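Local atomic coordinates of alginate lyase (Chitinophaga sp. MD30, PDB entry 6KCW), a protein that degrades alginate as a lyase of polysaccharide lyase family 36, using one residue as both catalytic base and catalytic acid. Residues R180-I185 with V190-I195; K149-S154 with I184-T189; V78-Q83 with M118-T123. All coordinates share one frame; numbering follows the deposited sequence.

Contact 1: residues R180-I185 with V190-I195; sequences RAQIII and VLDTAI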
ATOM      1  N   ARG A 180      -7.259 -14.682  -2.839  1.00 35.71           N
ATOM      2  CA  ARG A 180      -8.109 -13.750  -2.111  1.00 35.24           C
ATOM      3  C   ARG A 180      -7.424 -12.396  -2.016  1.00 34.29           C
ATOM      4  O   ARG A 180      -6.220 -12.326  -1.759  1.00 35.40           O
ATOM      5  CB  ARG A 180      -8.416 -14.263  -0.695  1.00 36.12           C
ATOM      6  CG  ARG A 180      -9.643 -13.638  -0.070  1.00 38.78           C
ATOM      7  CD  ARG A 180     -10.904 -14.479  -0.376  1.00 41.39           C
ATOM      8  NE  ARG A 180     -12.016 -14.060   0.479  1.00 49.58           N
ATOM      9  CZ  ARG A 180     -12.446 -14.732   1.544  1.00 47.51           C
ATOM     10  NH1 ARG A 180     -11.879 -15.883   1.881  1.00 45.59           N
ATOM     11  NH2 ARG A 180     -13.465 -14.266   2.259  1.00 43.43           N
ATOM     12  N   ALA A 181      -8.203 -11.327  -2.187  1.00 32.54           N
ATOM     13  CA  ALA A 181      -7.745  -9.965  -1.912  1.00 38.18           C
ATOM     14  C   ALA A 181      -8.778  -9.265  -1.038  1.00 34.74           C
ATOM     15  O   ALA A 181      -9.952  -9.190  -1.410  1.00 38.74           O
ATOM     16  CB  ALA A 181      -7.522  -9.185  -3.216  1.00 31.31           C
ATOM     17  N   GLN A 182      -8.354  -8.739   0.107  1.00 37.15           N
ATOM     18  CA  GLN A 182      -9.297  -8.143   1.045  1.00 32.33           C
ATOM     19  C   GLN A 182      -8.731  -6.863   1.640  1.00 36.57           C
ATOM     20  O   GLN A 182      -7.566  -6.823   2.050  1.00 37.13           O
ATOM     21  CB  GLN A 182      -9.648  -9.126   2.167  1.00 35.83           C
ATOM     22  CG  GLN A 182     -10.567  -8.564   3.259  1.00 37.66           C
ATOM     23  CD  GLN A 182     -10.820  -9.561   4.386  1.00 37.47           C
ATOM     24  OE1 GLN A 182     -10.263  -9.442   5.480  1.00 37.67           O
ATOM     25  NE2 GLN A 182     -11.662 -10.549   4.120  1.00 38.09           N
ATOM     26  N   ILE A 183      -9.574  -5.826   1.705  1.00 39.13           N
ATOM     27  CA  ILE A 183      -9.266  -4.577   2.401  1.00 36.69           C
ATOM     28  C   ILE A 183     -10.416  -4.227   3.337  1.00 35.97           C
ATOM     29  O   ILE A 183     -11.568  -4.132   2.902  1.00 36.01           O
ATOM     30  CB  ILE A 183      -9.032  -3.415   1.423  1.00 37.78           C
ATOM     31  CG1 ILE A 183      -7.817  -3.691   0.532  1.00 36.81           C
ATOM     32  CG2 ILE A 183      -8.861  -2.102   2.203  1.00 36.13           C
ATOM     33  CD1 ILE A 183      -7.685  -2.726  -0.596  1.00 35.09           C
ATOM     34  N   ILE A 184     -10.101  -4.000   4.611  1.00 38.69           N
ATOM     35  CA  ILE A 184     -11.086  -3.644   5.634  1.00 36.40           C
ATOM     36  C   ILE A 184     -10.652  -2.325   6.260  1.00 38.15           C
ATOM     37  O   ILE A 184      -9.525  -2.212   6.757  1.00 35.89           O
ATOM     38  CB  ILE A 184     -11.220  -4.736   6.715  1.00 35.05           C
ATOM     39  CG1 ILE A 184     -11.314  -6.133   6.092  1.00 36.74           C
ATOM     40  CG2 ILE A 184     -12.443  -4.472   7.595  1.00 36.83           C
ATOM     41  CD1 ILE A 184     -12.648  -6.435   5.423  1.00 36.97           C
ATOM     42  N   ILE A 185     -11.535  -1.329   6.228  1.00 36.90           N
ATOM     43  CA  ILE A 185     -11.233   0.005   6.739  1.00 36.82           C
ATOM     44  C   ILE A 185     -12.268   0.348   7.800  1.00 39.30           C
ATOM     45  O   ILE A 185     -13.474   0.351   7.520  1.00 39.02           O
ATOM     46  CB  ILE A 185     -11.210   1.061   5.620  1.00 38.08           C
ATOM     47  CG1 ILE A 185     -10.164   0.700   4.566  1.00 33.65           C
ATOM     48  CG2 ILE A 185     -10.914   2.453   6.175  1.00 35.34           C
ATOM     49  CD1 ILE A 185     -10.146   1.667   3.414  1.00 37.05           C
ATOM     50  N   VAL A 190     -14.202  -3.112   2.376  1.00 38.07           N
ATOM     51  CA  VAL A 190     -14.056  -2.305   1.171  1.00 39.21           C
ATOM     52  C   VAL A 190     -14.022  -3.263  -0.003  1.00 42.01           C
ATOM     53  O   VAL A 190     -14.831  -3.164  -0.935  1.00 47.22           O
ATOM     54  CB  VAL A 190     -12.789  -1.433   1.215  1.00 40.07           C
ATOM     55  CG1 VAL A 190     -12.755  -0.487   0.024  1.00 35.98           C
ATOM     56  CG2 VAL A 190     -12.739  -0.659   2.519  1.00 37.31           C
ATOM     57  N   LEU A 191     -13.086  -4.202   0.043  1.00 40.32           N
ATOM     58  CA  LEU A 191     -12.950  -5.234  -0.970  1.00 41.87           C
ATOM     59  C   LEU A 191     -12.731  -6.553  -0.255  1.00 42.78           C
ATOM     60  O   LEU A 191     -11.860  -6.644   0.617  1.00 40.65           O
ATOM     61  CB  LEU A 191     -11.780  -4.945  -1.914  1.00 37.30           C
ATOM     62  CG  LEU A 191     -11.467  -6.057  -2.916  1.00 41.12           C
ATOM     63  CD1 LEU A 191     -12.531  -6.100  -4.004  1.00 40.42           C
ATOM     64  CD2 LEU A 191     -10.072  -5.892  -3.523  1.00 38.82           C
ATOM     65  N   ASP A 192     -13.521  -7.569  -0.618  1.00 34.60           N
ATOM     66  CA  ASP A 192     -13.306  -8.924  -0.107  1.00 39.36           C
ATOM     67  C   ASP A 192     -13.748  -9.876  -1.218  1.00 41.24           C
ATOM     68  O   ASP A 192     -14.903 -10.297  -1.269  1.00 40.59           O
ATOM     69  CB  ASP A 192     -14.065  -9.166   1.195  1.00 41.95           C
ATOM     70  CG  ASP A 192     -14.013 -10.624   1.649  1.00 43.76           C
ATOM     71  OD1 ASP A 192     -13.035 -11.328   1.319  1.00 44.55           O
ATOM     72  OD2 ASP A 192     -14.965 -11.074   2.333  1.00 52.04           O
ATOM     73  N   THR A 193     -12.819 -10.188  -2.117  1.00 42.76           N
ATOM     74  CA  THR A 193     -13.129 -10.975  -3.300  1.00 38.54           C
ATOM     75  C   THR A 193     -12.161 -12.138  -3.452  1.00 41.19           C
ATOM     76  O   THR A 193     -10.978 -12.038  -3.104  1.00 41.34           O
ATOM     77  CB  THR A 193     -13.067 -10.143  -4.583  1.00 41.81           C
ATOM     78  OG1 THR A 193     -13.297 -11.004  -5.710  1.00 39.46           O
ATOM     79  CG2 THR A 193     -11.699  -9.521  -4.733  1.00 37.20           C
ATOM     80  N   ALA A 194     -12.668 -13.238  -3.998  1.00 37.54           N
ATOM     81  CA  ALA A 194     -11.765 -14.254  -4.487  1.00 34.29           C
ATOM     82  C   ALA A 194     -11.141 -13.737  -5.776  1.00 38.99           C
ATOM     83  O   ALA A 194     -11.691 -12.858  -6.445  1.00 43.13           O
ATOM     84  CB  ALA A 194     -12.502 -15.578  -4.686  1.00 36.89           C
ATOM     85  N   ILE A 195      -9.962 -14.253  -6.115  1.00 38.96           N
ATOM     86  CA  ILE A 195      -9.147 -13.630  -7.150  1.00 34.22           C
ATOM     87  C   ILE A 195      -8.151 -14.651  -7.667  1.00 34.43           C
ATOM     88  O   ILE A 195      -7.797 -15.608  -6.975  1.00 33.99           O
ATOM     89  CB  ILE A 195      -8.430 -12.374  -6.590  1.00 34.14           C
ATOM     90  CG1 ILE A 195      -7.973 -11.443  -7.708  1.00 34.86           C
ATOM     91  CG2 ILE A 195      -7.249 -12.779  -5.740  1.00 33.91           C
ATOM     92  CD1 ILE A 195      -7.212 -10.219  -7.206  1.00 31.44           C
TER
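Ala181 and Thr193 form the most regular rung between two antiparallel strands. Ala181 N reaches Thr193 O at 3.0 Å, and Thr193 N returns a nearly straight bond to Ala181 O. The next such rung is irregular. Ile183 N bonds Leu191 O at 2.7 Å, but Ile183 O accepts from both Val190 N and Leu191 N. The Val190 donor comes nearly end-on to the carbonyl, and the Leu191 donor uses a lone pair.

The tight side of the contact carries Ala181, Ile183 and Leu191. Ala181 CB sits 4.1 Å from Ile195 CD1 and also touches Leu191 CD2. At the far end Val190 CG2 presses on CG1 and CD1 of Ile185, 3.6 Å from CG1. Pro132 and Leu116 of the facing sheet close over this apolar surface.

The other face is polar and partly exposed. Arg180 starts with CG anti to its N (chi1 -159°) and bends at chi2, which brings the guanidinium beside Asp192. Its plane lies 22° from that of the carboxylate. The salt bridge runs from Arg180 NE to the syn side of Asp192 OD1 at 3.0 Å, with a weak second bond from NH2. Gln182 NE2 adds another weak bond to the same oxygen, its amide nearly perpendicular to the carboxylate. A methionine replacing Arg180 would probably leave the Asp192 carboxylate without its charged mate across the strands, with the weak Gln182 bond remaining. Val190 and Leu191 opposite Ile183 make a classic beta bulge in an antiparallel hairpin.

Contact 2: residues K149-S154 with I184-T189; sequences KSYPSS and IINGTT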
ATOM      1  N   LYS A 149     -14.561  -0.424  -6.229  1.00 40.83           N
ATOM      2  CA  LYS A 149     -14.839  -0.278  -4.799  1.00 45.36           C
ATOM      3  C   LYS A 149     -14.257   1.016  -4.237  1.00 42.85           C
ATOM      4  O   LYS A 149     -13.217   1.507  -4.688  1.00 39.94           O
ATOM      5  CB  LYS A 149     -14.290  -1.469  -4.007  1.00 40.55           C
ATOM      6  CG  LYS A 149     -14.656  -2.833  -4.590  1.00 39.39           C
ATOM      7  CD  LYS A 149     -16.169  -3.016  -4.605  1.00 44.77           C
ATOM      8  CE  LYS A 149     -16.579  -4.480  -4.749  1.00 45.47           C
ATOM      9  NZ  LYS A 149     -18.050  -4.658  -4.549  1.00 47.60           N
ATOM     10  N   SER A 150     -14.934   1.565  -3.230  1.00 44.88           N
ATOM     11  CA  SER A 150     -14.443   2.780  -2.597  1.00 42.96           C
ATOM     12  C   SER A 150     -14.894   2.841  -1.148  1.00 40.16           C
ATOM     13  O   SER A 150     -15.912   2.259  -0.769  1.00 42.84           O
ATOM     14  CB  SER A 150     -14.910   4.036  -3.343  1.00 44.34           C
ATOM     15  OG  SER A 150     -16.309   4.200  -3.250  1.00 45.02           O
ATOM     16  N   TYR A 151     -14.107   3.541  -0.341  1.00 39.33           N
ATOM     17  CA  TYR A 151     -14.463   3.837   1.033  1.00 39.59           C
ATOM     18  C   TYR A 151     -14.236   5.324   1.296  1.00 44.99           C
ATOM     19  O   TYR A 151     -13.121   5.837   1.111  1.00 40.86           O
ATOM     20  CB  TYR A 151     -13.657   2.993   2.017  1.00 40.28           C
ATOM     21  CG  TYR A 151     -14.031   3.207   3.475  1.00 39.05           C
ATOM     22  CD1 TYR A 151     -13.454   4.230   4.220  1.00 37.36           C
ATOM     23  CD2 TYR A 151     -14.958   2.383   4.105  1.00 40.62           C
ATOM     24  CE1 TYR A 151     -13.784   4.426   5.545  1.00 41.01           C
ATOM     25  CE2 TYR A 151     -15.302   2.573   5.449  1.00 40.00           C
ATOM     26  CZ  TYR A 151     -14.711   3.596   6.159  1.00 39.39           C
ATOM     27  OH  TYR A 151     -15.034   3.801   7.480  1.00 40.93           O
ATOM     28  N   PRO A 152     -15.297   6.020   1.733  1.00 45.77           N
ATOM     29  CA  PRO A 152     -16.613   5.409   1.966  1.00 45.21           C
ATOM     30  C   PRO A 152     -17.370   5.151   0.663  1.00 47.72           C
ATOM     31  O   PRO A 152     -16.956   5.686  -0.383  1.00 44.15           O
ATOM     32  CB  PRO A 152     -17.326   6.451   2.829  1.00 46.12           C
ATOM     33  CG  PRO A 152     -16.729   7.756   2.372  1.00 49.42           C
ATOM     34  CD  PRO A 152     -15.303   7.472   1.978  1.00 43.82           C
ATOM     35  N   SER A 153     -18.427   4.324   0.712  1.00 44.31           N
ATOM     36  CA  SER A 153     -19.174   4.022  -0.511  1.00 46.11           C
ATOM     37  C   SER A 153     -19.893   5.259  -1.036  1.00 47.94           C
ATOM     38  O   SER A 153     -20.042   5.416  -2.250  1.00 53.30           O
ATOM     39  CB  SER A 153     -20.167   2.866  -0.286  1.00 45.31           C
ATOM     40  OG  SER A 153     -21.057   3.114   0.802  1.00 50.19           O
ATOM     41  N   SER A 154     -20.314   6.159  -0.150  1.00 50.60           N
ATOM     42  CA  SER A 154     -20.821   7.467  -0.545  1.00 52.86           C
ATOM     43  C   SER A 154     -20.142   8.537   0.305  1.00 51.59           C
ATOM     44  O   SER A 154     -19.647   8.262   1.400  1.00 52.81           O
ATOM     45  CB  SER A 154     -22.358   7.551  -0.416  1.00 54.53           C
ATOM     46  OG  SER A 154     -22.781   7.611   0.939  1.00 60.35           O
ATOM     47  N   ILE A 184     -10.101  -4.000   4.611  1.00 38.69           N
ATOM     48  CA  ILE A 184     -11.086  -3.644   5.634  1.00 36.40           C
ATOM     49  C   ILE A 184     -10.652  -2.325   6.260  1.00 38.15           C
ATOM     50  O   ILE A 184      -9.525  -2.212   6.757  1.00 35.89           O
ATOM     51  CB  ILE A 184     -11.220  -4.736   6.715  1.00 35.05           C
ATOM     52  CG1 ILE A 184     -11.314  -6.133   6.092  1.00 36.74           C
ATOM     53  CG2 ILE A 184     -12.443  -4.472   7.595  1.00 36.83           C
ATOM     54  CD1 ILE A 184     -12.648  -6.435   5.423  1.00 36.97           C
ATOM     55  N   ILE A 185     -11.535  -1.329   6.228  1.00 36.90           N
ATOM     56  CA  ILE A 185     -11.233   0.005   6.739  1.00 36.82           C
ATOM     57  C   ILE A 185     -12.268   0.348   7.800  1.00 39.30           C
ATOM     58  O   ILE A 185     -13.474   0.351   7.520  1.00 39.02           O
ATOM     59  CB  ILE A 185     -11.210   1.061   5.620  1.00 38.08           C
ATOM     60  CG1 ILE A 185     -10.164   0.700   4.566  1.00 33.65           C
ATOM     61  CG2 ILE A 185     -10.914   2.453   6.175  1.00 35.34           C
ATOM     62  CD1 ILE A 185     -10.146   1.667   3.414  1.00 37.05           C
ATOM     63  N   ASN A 186     -11.797   0.647   9.014  1.00 37.81           N
ATOM     64  CA  ASN A 186     -12.686   0.893  10.142  1.00 40.00           C
ATOM     65  C   ASN A 186     -13.683  -0.253  10.305  1.00 38.59           C
ATOM     66  O   ASN A 186     -14.878  -0.030  10.479  1.00 39.81           O
ATOM     67  CB  ASN A 186     -13.435   2.220   9.990  1.00 36.19           C
ATOM     68  CG  ASN A 186     -12.560   3.421  10.218  1.00 37.61           C
ATOM     69  OD1 ASN A 186     -11.424   3.298  10.668  1.00 37.42           O
ATOM     70  ND2 ASN A 186     -13.095   4.605   9.926  1.00 35.59           N
ATOM     71  N   GLY A 187     -13.199  -1.490  10.192  1.00 37.33           N
ATOM     72  CA  GLY A 187     -14.063  -2.649  10.331  1.00 37.08           C
ATOM     73  C   GLY A 187     -15.100  -2.836   9.239  1.00 41.32           C
ATOM     74  O   GLY A 187     -15.877  -3.800   9.308  1.00 40.80           O
ATOM     75  N   THR A 188     -15.138  -1.959   8.238  1.00 40.73           N
ATOM     76  CA  THR A 188     -16.075  -2.042   7.118  1.00 41.36           C
ATOM     77  C   THR A 188     -15.378  -2.653   5.909  1.00 37.46           C
ATOM     78  O   THR A 188     -14.272  -2.232   5.552  1.00 39.87           O
ATOM     79  CB  THR A 188     -16.610  -0.651   6.757  1.00 43.91           C
ATOM     80  OG1 THR A 188     -17.479  -0.175   7.800  1.00 45.38           O
ATOM     81  CG2 THR A 188     -17.353  -0.679   5.409  1.00 39.72           C
ATOM     82  N   THR A 189     -16.022  -3.634   5.283  1.00 37.01           N
ATOM     83  CA  THR A 189     -15.457  -4.275   4.099  1.00 39.46           C
ATOM     84  C   THR A 189     -15.395  -3.298   2.925  1.00 41.32           C
ATOM     85  O   THR A 189     -16.410  -2.723   2.520  1.00 42.84           O
ATOM     86  CB  THR A 189     -16.278  -5.506   3.714  1.00 33.10           C
ATOM     87  OG1 THR A 189     -16.132  -6.512   4.722  1.00 43.45           O
ATOM     88  CG2 THR A 189     -15.823  -6.095   2.372  1.00 35.67           C
TER
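Tyr151 lays its ring against Ile185 and the turn that follows it. The tyrosine and the isoleucine account for most of the buried surface. Ile185 CG2 sits over one ring face in a CH-pi contact, 3.8 Å from the ring centroid and displaced toward the rim on the CD1 and CE1 side. Ile185 CG2 lies 3.5 Å from Tyr151 CE1, and Ile185 O comes as near to Tyr151 CE2. Farther back, Ile185 CD1 lies 4.0 Å from Tyr151 CB, so the isoleucine follows the tyrosine from its root to its ring. Tyr151 CG stands anti to the backbone N (chi1 -177°), which carries the ring out from the loop toward the strand.

Thr188 meets the ring differently. Its CB and CG2 come to the edge at CE2, with CB 3.7 Å away. The phenol oxygen lies next to Asn186. Asn186 ND2 gives Tyr151 OH a weak, bent bond of 3.2 Å, with the amide and ring planes almost perpendicular. The other end of that amide is held more firmly, since Asn186 OD1 accepts from the backbone N of His164.

The residues of 184-189 that Tyr151 touches belong to a type I' beta turn from Ile185 to Thr188. Two backbone bonds close it, Ile185 N to Thr188 O and Thr188 N to Ile185 O. The loop 149-154 has a cis peptide before Pro152. Tyr151 is backbone hydrogen-bonded to Phe130 of strand 128-135. Its side chain also touches Val190 and Tyr163, so it lies among strands 128-135, 162-170, 179-185 and 188-195.

Contact 3: residues V78-Q83 with M118-T123; sequences VRFHSQ and MMWYQT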
ATOM      1  N   VAL A  78      -3.770   5.094   9.455  1.00 36.14           N
ATOM      2  CA  VAL A  78      -3.313   6.113   8.529  1.00 38.10           C
ATOM      3  C   VAL A  78      -4.190   7.339   8.709  1.00 37.29           C
ATOM      4  O   VAL A  78      -5.394   7.224   8.957  1.00 39.18           O
ATOM      5  CB  VAL A  78      -3.327   5.601   7.074  1.00 38.71           C
ATOM      6  CG1 VAL A  78      -4.684   5.026   6.719  1.00 34.34           C
ATOM      7  CG2 VAL A  78      -2.930   6.720   6.127  1.00 40.47           C
ATOM      8  N   ARG A  79      -3.564   8.512   8.646  1.00 38.06           N
ATOM      9  CA  ARG A  79      -4.236   9.792   8.802  1.00 40.77           C
ATOM     10  C   ARG A  79      -3.626  10.768   7.810  1.00 42.17           C
ATOM     11  O   ARG A  79      -2.398  10.884   7.734  1.00 40.25           O
ATOM     12  CB  ARG A  79      -4.075  10.323  10.231  1.00 42.95           C
ATOM     13  CG  ARG A  79      -5.152  11.300  10.680  1.00 46.56           C
ATOM     14  CD  ARG A  79      -4.536  12.485  11.411  1.00 51.00           C
ATOM     15  NE  ARG A  79      -3.420  12.086  12.260  1.00 49.71           N
ATOM     16  CZ  ARG A  79      -2.380  12.870  12.525  1.00 49.64           C
ATOM     17  NH1 ARG A  79      -2.315  14.088  11.988  1.00 48.93           N
ATOM     18  NH2 ARG A  79      -1.397  12.431  13.305  1.00 46.40           N
ATOM     19  N   PHE A  80      -4.469  11.448   7.040  1.00 41.36           N
ATOM     20  CA  PHE A  80      -3.980  12.519   6.186  1.00 44.11           C
ATOM     21  C   PHE A  80      -3.844  13.786   7.013  1.00 48.64           C
ATOM     22  O   PHE A  80      -4.646  14.044   7.917  1.00 49.11           O
ATOM     23  CB  PHE A  80      -4.914  12.755   5.003  1.00 41.55           C
ATOM     24  CG  PHE A  80      -4.888  11.658   3.994  1.00 40.93           C
ATOM     25  CD1 PHE A  80      -5.741  10.565   4.114  1.00 35.41           C
ATOM     26  CD2 PHE A  80      -4.009  11.713   2.915  1.00 39.95           C
ATOM     27  CE1 PHE A  80      -5.710   9.549   3.186  1.00 37.41           C
ATOM     28  CE2 PHE A  80      -3.968  10.702   1.984  1.00 36.75           C
ATOM     29  CZ  PHE A  80      -4.820   9.619   2.110  1.00 39.63           C
ATOM     30  N   HIS A  81      -2.812  14.563   6.709  1.00 44.96           N
ATOM     31  CA  HIS A  81      -2.541  15.789   7.428  1.00 45.77           C
ATOM     32  C   HIS A  81      -3.753  16.721   7.391  1.00 47.14           C
ATOM     33  O   HIS A  81      -4.679  16.566   6.593  1.00 46.25           O
ATOM     34  CB  HIS A  81      -1.318  16.477   6.832  1.00 45.78           C
ATOM     35  CG  HIS A  81      -0.909  17.721   7.552  1.00 48.66           C
ATOM     36  ND1 HIS A  81      -1.358  18.971   7.187  1.00 49.46           N
ATOM     37  CD2 HIS A  81      -0.091  17.907   8.614  1.00 47.78           C
ATOM     38  CE1 HIS A  81      -0.829  19.875   7.992  1.00 49.13           C
ATOM     39  NE2 HIS A  81      -0.058  19.256   8.867  1.00 45.84           N
ATOM     40  N   SER A  82      -3.715  17.719   8.273  1.00 49.73           N
ATOM     41  CA  SER A  82      -4.844  18.626   8.445  1.00 54.56           C
ATOM     42  C   SER A  82      -5.149  19.393   7.166  1.00 51.92           C
ATOM     43  O   SER A  82      -6.316  19.540   6.784  1.00 52.00           O
ATOM     44  CB  SER A  82      -4.549  19.595   9.593  1.00 56.67           C
ATOM     45  OG  SER A  82      -5.729  20.247  10.018  1.00 65.78           O
ATOM     46  N   GLN A  83      -4.118  19.906   6.500  1.00 49.56           N
ATOM     47  CA  GLN A  83      -4.268  20.607   5.231  1.00 51.18           C
ATOM     48  C   GLN A  83      -3.695  19.799   4.080  1.00 47.47           C
ATOM     49  O   GLN A  83      -3.059  20.349   3.183  1.00 51.98           O
ATOM     50  CB  GLN A  83      -3.594  21.974   5.264  1.00 56.64           C
ATOM     51  CG  GLN A  83      -4.362  23.029   6.002  1.00 55.69           C
ATOM     52  CD  GLN A  83      -3.739  23.303   7.330  1.00 62.00           C
ATOM     53  OE1 GLN A  83      -2.600  23.777   7.408  1.00 70.25           O
ATOM     54  NE2 GLN A  83      -4.464  22.988   8.399  1.00 67.50           N
ATOM     55  N   MET A 118      -3.352   0.142  -1.985  1.00 39.78           N
ATOM     56  CA  MET A 118      -4.506   0.999  -1.757  1.00 39.76           C
ATOM     57  C   MET A 118      -4.165   2.424  -2.162  1.00 38.05           C
ATOM     58  O   MET A 118      -3.017   2.864  -2.034  1.00 37.51           O
ATOM     59  CB  MET A 118      -4.968   0.965  -0.276  1.00 38.70           C
ATOM     60  CG  MET A 118      -6.304   1.684  -0.015  1.00 38.01           C
ATOM     61  SD  MET A 118      -6.907   1.587   1.690  1.00 41.97           S
ATOM     62  CE  MET A 118      -5.677   2.606   2.534  1.00 37.80           C
ATOM     63  N   MET A 119      -5.177   3.141  -2.650  1.00 35.98           N
ATOM     64  CA  MET A 119      -5.018   4.524  -3.069  1.00 40.02           C
ATOM     65  C   MET A 119      -6.057   5.403  -2.393  1.00 41.37           C
ATOM     66  O   MET A 119      -7.100   4.932  -1.936  1.00 40.86           O
ATOM     67  CB  MET A 119      -5.170   4.690  -4.584  1.00 38.45           C
ATOM     68  CG  MET A 119      -4.142   3.982  -5.413  1.00 37.65           C
ATOM     69  SD  MET A 119      -4.363   4.447  -7.139  1.00 41.66           S
ATOM     70  CE  MET A 119      -4.138   6.226  -7.147  1.00 35.61           C
ATOM     71  N   TRP A 120      -5.757   6.698  -2.334  1.00 40.55           N
ATOM     72  CA  TRP A 120      -6.801   7.703  -2.245  1.00 41.42           C
ATOM     73  C   TRP A 120      -6.985   8.305  -3.637  1.00 43.87           C
ATOM     74  O   TRP A 120      -6.113   8.187  -4.504  1.00 42.15           O
ATOM     75  CB  TRP A 120      -6.473   8.768  -1.190  1.00 40.73           C
ATOM     76  CG  TRP A 120      -5.624   9.876  -1.674  1.00 40.41           C
ATOM     77  CD1 TRP A 120      -6.048  11.068  -2.181  1.00 39.58           C
ATOM     78  CD2 TRP A 120      -4.193   9.915  -1.695  1.00 39.15           C
ATOM     79  NE1 TRP A 120      -4.970  11.846  -2.528  1.00 42.35           N
ATOM     80  CE2 TRP A 120      -3.818  11.160  -2.243  1.00 41.73           C
ATOM     81  CE3 TRP A 120      -3.191   9.014  -1.316  1.00 38.89           C
ATOM     82  CZ2 TRP A 120      -2.482  11.532  -2.412  1.00 38.41           C
ATOM     83  CZ3 TRP A 120      -1.866   9.386  -1.481  1.00 35.64           C
ATOM     84  CH2 TRP A 120      -1.526  10.635  -2.023  1.00 36.96           C
ATOM     85  N   TYR A 121      -8.154   8.899  -3.869  1.00 45.74           N
ATOM     86  CA  TYR A 121      -8.523   9.272  -5.229  1.00 48.28           C
ATOM     87  C   TYR A 121      -9.584  10.364  -5.188  1.00 51.31           C
ATOM     88  O   TYR A 121     -10.499  10.311  -4.359  1.00 44.87           O
ATOM     89  CB  TYR A 121      -9.038   8.050  -6.001  1.00 49.95           C
ATOM     90  CG  TYR A 121      -9.245   8.254  -7.499  1.00 49.19           C
ATOM     91  CD1 TYR A 121      -8.176   8.210  -8.382  1.00 46.38           C
ATOM     92  CD2 TYR A 121     -10.520   8.438  -8.030  1.00 51.70           C
ATOM     93  CE1 TYR A 121      -8.367   8.377  -9.745  1.00 50.09           C
ATOM     94  CE2 TYR A 121     -10.720   8.602  -9.394  1.00 48.34           C
ATOM     95  CZ  TYR A 121      -9.638   8.576 -10.243  1.00 51.64           C
ATOM     96  OH  TYR A 121      -9.830   8.739 -11.596  1.00 53.69           O
ATOM     97  N   GLN A 122      -9.462  11.340  -6.096  1.00 49.52           N
ATOM     98  CA  GLN A 122     -10.424  12.430  -6.212  1.00 49.56           C
ATOM     99  C   GLN A 122     -11.043  12.439  -7.602  1.00 55.01           C
ATOM    100  O   GLN A 122     -10.329  12.454  -8.618  1.00 56.73           O
ATOM    101  CB  GLN A 122      -9.793  13.793  -5.908  1.00 49.39           C
ATOM    102  CG  GLN A 122     -10.754  14.945  -6.188  1.00 50.72           C
ATOM    103  CD  GLN A 122     -10.444  16.192  -5.400  1.00 53.91           C
ATOM    104  OE1 GLN A 122     -11.349  16.928  -5.014  1.00 60.79           O
ATOM    105  NE2 GLN A 122      -9.163  16.442  -5.151  1.00 55.53           N
ATOM    106  N   THR A 123     -12.373  12.433  -7.639  1.00 54.96           N
ATOM    107  CA  THR A 123     -13.115  12.436  -8.889  1.00 55.39           C
ATOM    108  C   THR A 123     -13.183  13.842  -9.458  1.00 52.49           C
ATOM    109  O   THR A 123     -13.135  14.828  -8.722  1.00 53.30           O
ATOM    110  CB  THR A 123     -14.541  11.927  -8.671  1.00 54.53           C
ATOM    111  OG1 THR A 123     -15.215  12.792  -7.737  1.00 52.93           O
ATOM    112  CG2 THR A 123     -14.526  10.506  -8.134  1.00 54.20           C
TER
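Phe80 and Trp120 meet edge to face in the interior of a concanavalin-like beta sandwich. Phe80 stands near the end of strand 71-80 in one sheet. Trp120 comes from strand 113-122 in the other. Their CA atoms are 10.1 Å apart, so in this contact it is side chains that span the gap between the sheets.

The phenylalanine can be followed outward. Its CB points toward the opposite strand. CG stands anti to the carbonyl carbon and beside the backbone N (chi1 -71°). The ring makes its contact with the tryptophan through one corner. CE2 reaches Trp120 CD2 at 3.8 Å and lies as close to CE3. CZ, at the tip, meets Trp120 CB at 3.8 Å and also touches CG, CD2 and CE3. The corner lies over one face of the indole, toward the rim on the CG, CD2 and CE3 side next to CB. The ring planes are 72° apart, and the centroids of the Phe80 ring and the five-membered indole ring are 5.1 Å apart. This is a T-shaped pair, with hydrogens at the phenyl edge directed at the indole pi face.

Trp120 CG sits between the backbone N and the carbonyl carbon (chi1 85°), which turns a broad indole face to Phe80. Further aromatic residues join them. Phe84 meets both rings edge-to-face, and Trp86 meets Phe80 in the same manner. Ile230 and Val92 add aliphatic packing from strands 228-241 and 89-92. The indole nitrogen has a polar partner in this buried setting: Trp120 NE1 donates a hydrogen bond to the backbone O of Trp86.

Contact 3 comes first along the chain. Contact 2 opens next, at Lys149, and contact 1 at Arg180; the two overlap at Ile184 and Ile185. Both use strands 179-185 and 188-195, with centres about 10 Å apart. Contact 1 pairs the strands of this hairpin, and contact 2 packs a loop against its turn. They touch directly where Val190 CG2 meets Tyr151 CB at 3.8 Å. Contact 3 joins the two sheets, its centre about 20 Å from contact 1 and 14 Å from contact 2. Ile185, in both, packs its CD1 3.7 Å from SD of Met118, on the strand of Trp120. The hairpin is thereby tied to the interior of the sandwich.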